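Local coordinates for PPR (Rhodospirillum centenum, PDB 1MZU), which senses blue light through a bound 4'-hydroxycinnamic acid in its N-terminal photoactive yellow protein domain and probably signals as a histidine kinase, at residues I36-D39 with V43-R46; R65-E70 with P78-R83. All coordinates share one frame; numbering follows the deposited sequence.

Overall arrangement
Both contacts lie within the PAS fold of this photoreceptor domain, their centres about 12 Å apart. Contact 1 joins neighbouring strands of the antiparallel sheet and is partly buried. It is held mainly by backbone hydrogen bonds and by a His-carboxylate bond at the turn end. Contact 2 is smaller and buried. It brings two helices together through aromatic side chains, without a hydrogen bond between its segments. Phe67 and a probable backbone hydrogen bond from Ile44 N to Arg65 O connect the two: the Phe67 ring packs on Ile36 and Ile44 of contact 1 and meets Phe80 in contact 2. The side chains of Ile36 and Phe67 both lie about 4 Å from the chromophore, nearest atoms.

Contact 1: I36-D39 with V43-R46; sequences IQVD and VIHR
Asp39 and His45 meet beside the turn of the beta hairpin formed by strands 34-39 and 44-47. His45 NE2 donates to Asp39 OD1 at 2.7 Å. The oxygen lies in the ring plane of His45, but the ring nitrogen approaches from above the carboxylate plane, and the two planes are 63° apart. Asp39 places CG between its backbone N and carbonyl carbon (chi1 56°), which brings OD2 to Val43 N at 3.2 Å. Ser41 N in the turn also bonds OD2, so three N-H groups grip the carboxylate and limit its rotation. Together they would probably favour its charged form.

Behind this site the backbones pair. Asp39 N donates to Val43 O. Gln37 O takes a straight bond from His45 N at 2.8 Å and a weak one from Arg46 N, while Gln37 N donates to Arg46 O at 2.9 Å. His45 and Arg46 thus both face Gln37, a classic beta bulge. Gln37 and Arg46 run side by side, with Gln37 NE2 3.5 Å from Arg46 CG. On the other face of the sheet, Val38 CG1 meets Ile44 CG1 at 4.0 Å.

Strand 122-128 flanks strand 34-39 on its other edge and pairs with Ile36 and Val38. Helix 67-71 lies against the face bearing Val38 and Ile44, through Phe67.

Contact 2: R65-E70 with P78-R83; sequences RNFFTE and PAFSGR
Two helices of the PAS fold, 67-71 and 78-89, meet here through a cluster of phenylalanines beside the chromophore pocket. Phe68 has the largest share of the contact. Its CE1 comes 3.8 Å from Phe80 CD1, which lies at the edge of the Phe68 ring, near its plane. The Phe68 and Phe80 side chains cross at about a right angle. Next to this, Phe68 CD1 touches Ser81 CB at 3.7 Å. Phe67 meets the Phe80 ring with its own edge, CE2 lying 4.1 Å from Phe80 CE1. Phe80 holds CG anti to its backbone N (chi1 -153°), which sets the ring against both Phe67 and Phe68. Within helix 67-71, Phe67 CD2 lies over one face of the Phe68 ring, offset toward its rim.

Asn66 is the N-cap of helix 67-71: its OD1 accepts from Thr69 N at 3.0 Å and weakly from Phe68 N, while its ND2 is hydrogen-bonded to Ser41 O in the hairpin turn. Ser81 OG is hydrogen-bonded to Ile77 O.

Phe84 meets the Phe68 ring from further along helix 78-89. Phe67 packs on Ile36 and Val38 of strand 34-39. Phe80 reaches the sheet, meeting Phe97 and Phe99 of strand 94-102 edge-to-face and touching Ile112 and Met114 of strand 107-116.

Contact 1: I36-D39 with V43-R46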
# COMPACT_ATOMS: atom_id res chain seq x y z
N ILE A 36 0.16 -1.47 4.32
CA ILE A 36 0.36 -0.01 4.26
C ILE A 36 -0.96 0.73 4.45
O ILE A 36 -1.95 0.41 3.78
CB ILE A 36 0.94 0.44 2.87
CG1 ILE A 36 2.20 -0.34 2.53
CG2 ILE A 36 1.24 1.95 2.88
CD1 ILE A 36 2.45 -0.55 1.05
N GLN A 37 -0.98 1.73 5.33
CA GLN A 37 -2.16 2.56 5.56
C GLN A 37 -1.90 3.93 4.98
O GLN A 37 -0.90 4.57 5.29
CB GLN A 37 -2.50 2.72 7.04
CG GLN A 37 -3.85 3.38 7.31
CD GLN A 37 -4.12 3.55 8.80
OE1 GLN A 37 -4.96 2.86 9.37
NE2 GLN A 37 -3.41 4.48 9.43
N VAL A 38 -2.84 4.39 4.15
CA VAL A 38 -2.75 5.68 3.50
C VAL A 38 -4.03 6.47 3.72
O VAL A 38 -5.02 5.92 4.19
CB VAL A 38 -2.54 5.55 1.95
CG1 VAL A 38 -1.13 5.07 1.62
CG2 VAL A 38 -3.59 4.60 1.34
N ASP A 39 -3.99 7.76 3.43
CA ASP A 39 -5.20 8.56 3.51
C ASP A 39 -5.72 8.74 2.09
O ASP A 39 -5.15 8.17 1.16
CB ASP A 39 -5.04 9.88 4.30
CG ASP A 39 -3.96 10.78 3.77
OD1 ASP A 39 -3.31 11.42 4.62
OD2 ASP A 39 -3.76 10.91 2.53
N VAL A 43 -1.07 9.82 1.20
CA VAL A 43 -0.04 9.96 2.24
C VAL A 43 -0.01 8.76 3.20
O VAL A 43 -1.04 8.35 3.72
CB VAL A 43 -0.21 11.33 2.99
CG1 VAL A 43 0.82 11.52 4.11
CG2 VAL A 43 -0.09 12.49 2.01
N ILE A 44 1.18 8.18 3.39
CA ILE A 44 1.42 7.03 4.26
C ILE A 44 1.38 7.36 5.76
O ILE A 44 2.05 8.28 6.23
CB ILE A 44 2.76 6.31 3.89
CG1 ILE A 44 2.70 5.88 2.42
CG2 ILE A 44 3.03 5.09 4.81
CD1 ILE A 44 3.97 5.36 1.84
N HIS A 45 0.56 6.60 6.48
CA HIS A 45 0.39 6.76 7.92
C HIS A 45 0.99 5.57 8.67
O HIS A 45 1.63 5.75 9.70
CB HIS A 45 -1.08 7.04 8.29
CG HIS A 45 -1.55 8.40 7.87
ND1 HIS A 45 -1.50 9.49 8.70
CD2 HIS A 45 -2.04 8.84 6.69
CE1 HIS A 45 -1.94 10.56 8.05
NE2 HIS A 45 -2.27 10.19 6.83
N ARG A 46 0.83 4.35 8.12
CA ARG A 46 1.40 3.15 8.72
C ARG A 46 2.11 2.34 7.65
O ARG A 46 1.62 2.24 6.52
CB ARG A 46 0.35 2.25 9.40
CG ARG A 46 -0.50 2.86 10.51
CD ARG A 46 0.30 3.35 11.71
NE ARG A 46 -0.59 4.14 12.57
CZ ARG A 46 -0.61 5.47 12.63
NH1 ARG A 46 0.22 6.20 11.90
NH2 ARG A 46 -1.54 6.07 13.36

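Contact 2: R65-E70 with P78-R83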
# COMPACT_ATOMS: atom_id res chain seq x y z
N ARG A 65 5.07 10.63 3.60
CA ARG A 65 5.22 10.83 2.16
C ARG A 65 4.08 10.16 1.39
O ARG A 65 3.44 9.24 1.90
CB ARG A 65 6.57 10.27 1.69
CG ARG A 65 7.69 11.29 1.49
CD ARG A 65 8.12 12.00 2.77
NE ARG A 65 9.38 12.73 2.60
CZ ARG A 65 9.49 13.95 2.08
NH1 ARG A 65 8.41 14.62 1.68
NH2 ARG A 65 10.69 14.51 1.96
N ASN A 66 3.84 10.62 0.16
CA ASN A 66 2.79 10.08 -0.70
C ASN A 66 3.23 8.77 -1.38
O ASN A 66 4.27 8.72 -2.04
CB ASN A 66 2.38 11.12 -1.75
CG ASN A 66 1.04 10.80 -2.43
OD1 ASN A 66 0.93 9.85 -3.22
ND2 ASN A 66 0.04 11.62 -2.16
N PHE A 67 2.40 7.73 -1.21
CA PHE A 67 2.64 6.40 -1.78
C PHE A 67 2.69 6.39 -3.31
O PHE A 67 3.60 5.82 -3.88
CB PHE A 67 1.55 5.39 -1.29
CG PHE A 67 1.77 3.96 -1.72
CD1 PHE A 67 2.83 3.20 -1.19
CD2 PHE A 67 0.94 3.37 -2.68
CE1 PHE A 67 3.05 1.85 -1.62
CE2 PHE A 67 1.15 2.02 -3.12
CZ PHE A 67 2.21 1.27 -2.58
N PHE A 68 1.73 7.06 -3.94
CA PHE A 68 1.64 7.07 -5.40
C PHE A 68 2.53 8.04 -6.16
O PHE A 68 3.10 7.68 -7.20
CB PHE A 68 0.18 7.23 -5.84
CG PHE A 68 -0.75 6.22 -5.22
CD1 PHE A 68 -0.79 4.90 -5.71
CD2 PHE A 68 -1.54 6.57 -4.11
CE1 PHE A 68 -1.61 3.91 -5.09
CE2 PHE A 68 -2.37 5.59 -3.47
CZ PHE A 68 -2.41 4.26 -3.96
N THR A 69 2.70 9.25 -5.62
CA THR A 69 3.53 10.26 -6.29
C THR A 69 5.00 10.25 -5.92
O THR A 69 5.82 10.64 -6.75
CB THR A 69 2.99 11.70 -6.07
OG1 THR A 69 3.06 12.03 -4.68
CG2 THR A 69 1.55 11.81 -6.55
N GLU A 70 5.32 9.81 -4.70
CA GLU A 70 6.70 9.79 -4.19
C GLU A 70 7.37 8.44 -3.92
O GLU A 70 8.41 8.15 -4.52
CB GLU A 70 6.83 10.67 -2.93
CG GLU A 70 6.45 12.14 -3.12
CD GLU A 70 6.35 12.92 -1.81
OE1 GLU A 70 5.50 12.58 -0.97
OE2 GLU A 70 7.13 13.88 -1.64
N PRO A 78 -3.65 3.29 -14.26
CA PRO A 78 -5.06 3.05 -13.93
C PRO A 78 -5.39 1.74 -13.20
O PRO A 78 -6.38 1.67 -12.47
CB PRO A 78 -5.75 3.12 -15.29
CG PRO A 78 -4.97 4.17 -15.97
CD PRO A 78 -3.55 3.76 -15.66
N ALA A 79 -4.53 0.73 -13.36
CA ALA A 79 -4.73 -0.57 -12.71
C ALA A 79 -4.50 -0.53 -11.20
O ALA A 79 -5.02 -1.38 -10.48
CB ALA A 79 -3.81 -1.62 -13.34
N PHE A 80 -3.74 0.45 -10.72
CA PHE A 80 -3.46 0.57 -9.29
C PHE A 80 -3.95 1.89 -8.69
O PHE A 80 -4.86 1.85 -7.86
CB PHE A 80 -1.95 0.36 -9.02
CG PHE A 80 -1.60 -0.18 -7.62
CD1 PHE A 80 -2.13 0.39 -6.43
CD2 PHE A 80 -0.65 -1.21 -7.49
CE1 PHE A 80 -1.70 -0.04 -5.14
CE2 PHE A 80 -0.21 -1.65 -6.21
CZ PHE A 80 -0.74 -1.06 -5.03
N SER A 81 -3.35 3.03 -9.05
CA SER A 81 -3.75 4.33 -8.49
C SER A 81 -5.12 4.77 -8.95
O SER A 81 -5.85 5.40 -8.19
CB SER A 81 -2.73 5.45 -8.78
OG SER A 81 -2.67 5.79 -10.15
N GLY A 82 -5.48 4.38 -10.18
CA GLY A 82 -6.79 4.69 -10.74
C GLY A 82 -7.86 3.96 -9.93
O GLY A 82 -8.87 4.56 -9.56
N ARG A 83 -7.59 2.70 -9.60
CA ARG A 83 -8.49 1.86 -8.79
C ARG A 83 -8.64 2.44 -7.38
O ARG A 83 -9.72 2.40 -6.80
CB ARG A 83 -7.93 0.44 -8.69
CG ARG A 83 -8.81 -0.60 -9.35
CD ARG A 83 -8.05 -1.88 -9.53
NE ARG A 83 -8.84 -2.96 -10.09
CZ ARG A 83 -8.33 -3.92 -10.87
NH1 ARG A 83 -7.04 -3.92 -11.20
NH2 ARG A 83 -9.10 -4.93 -11.25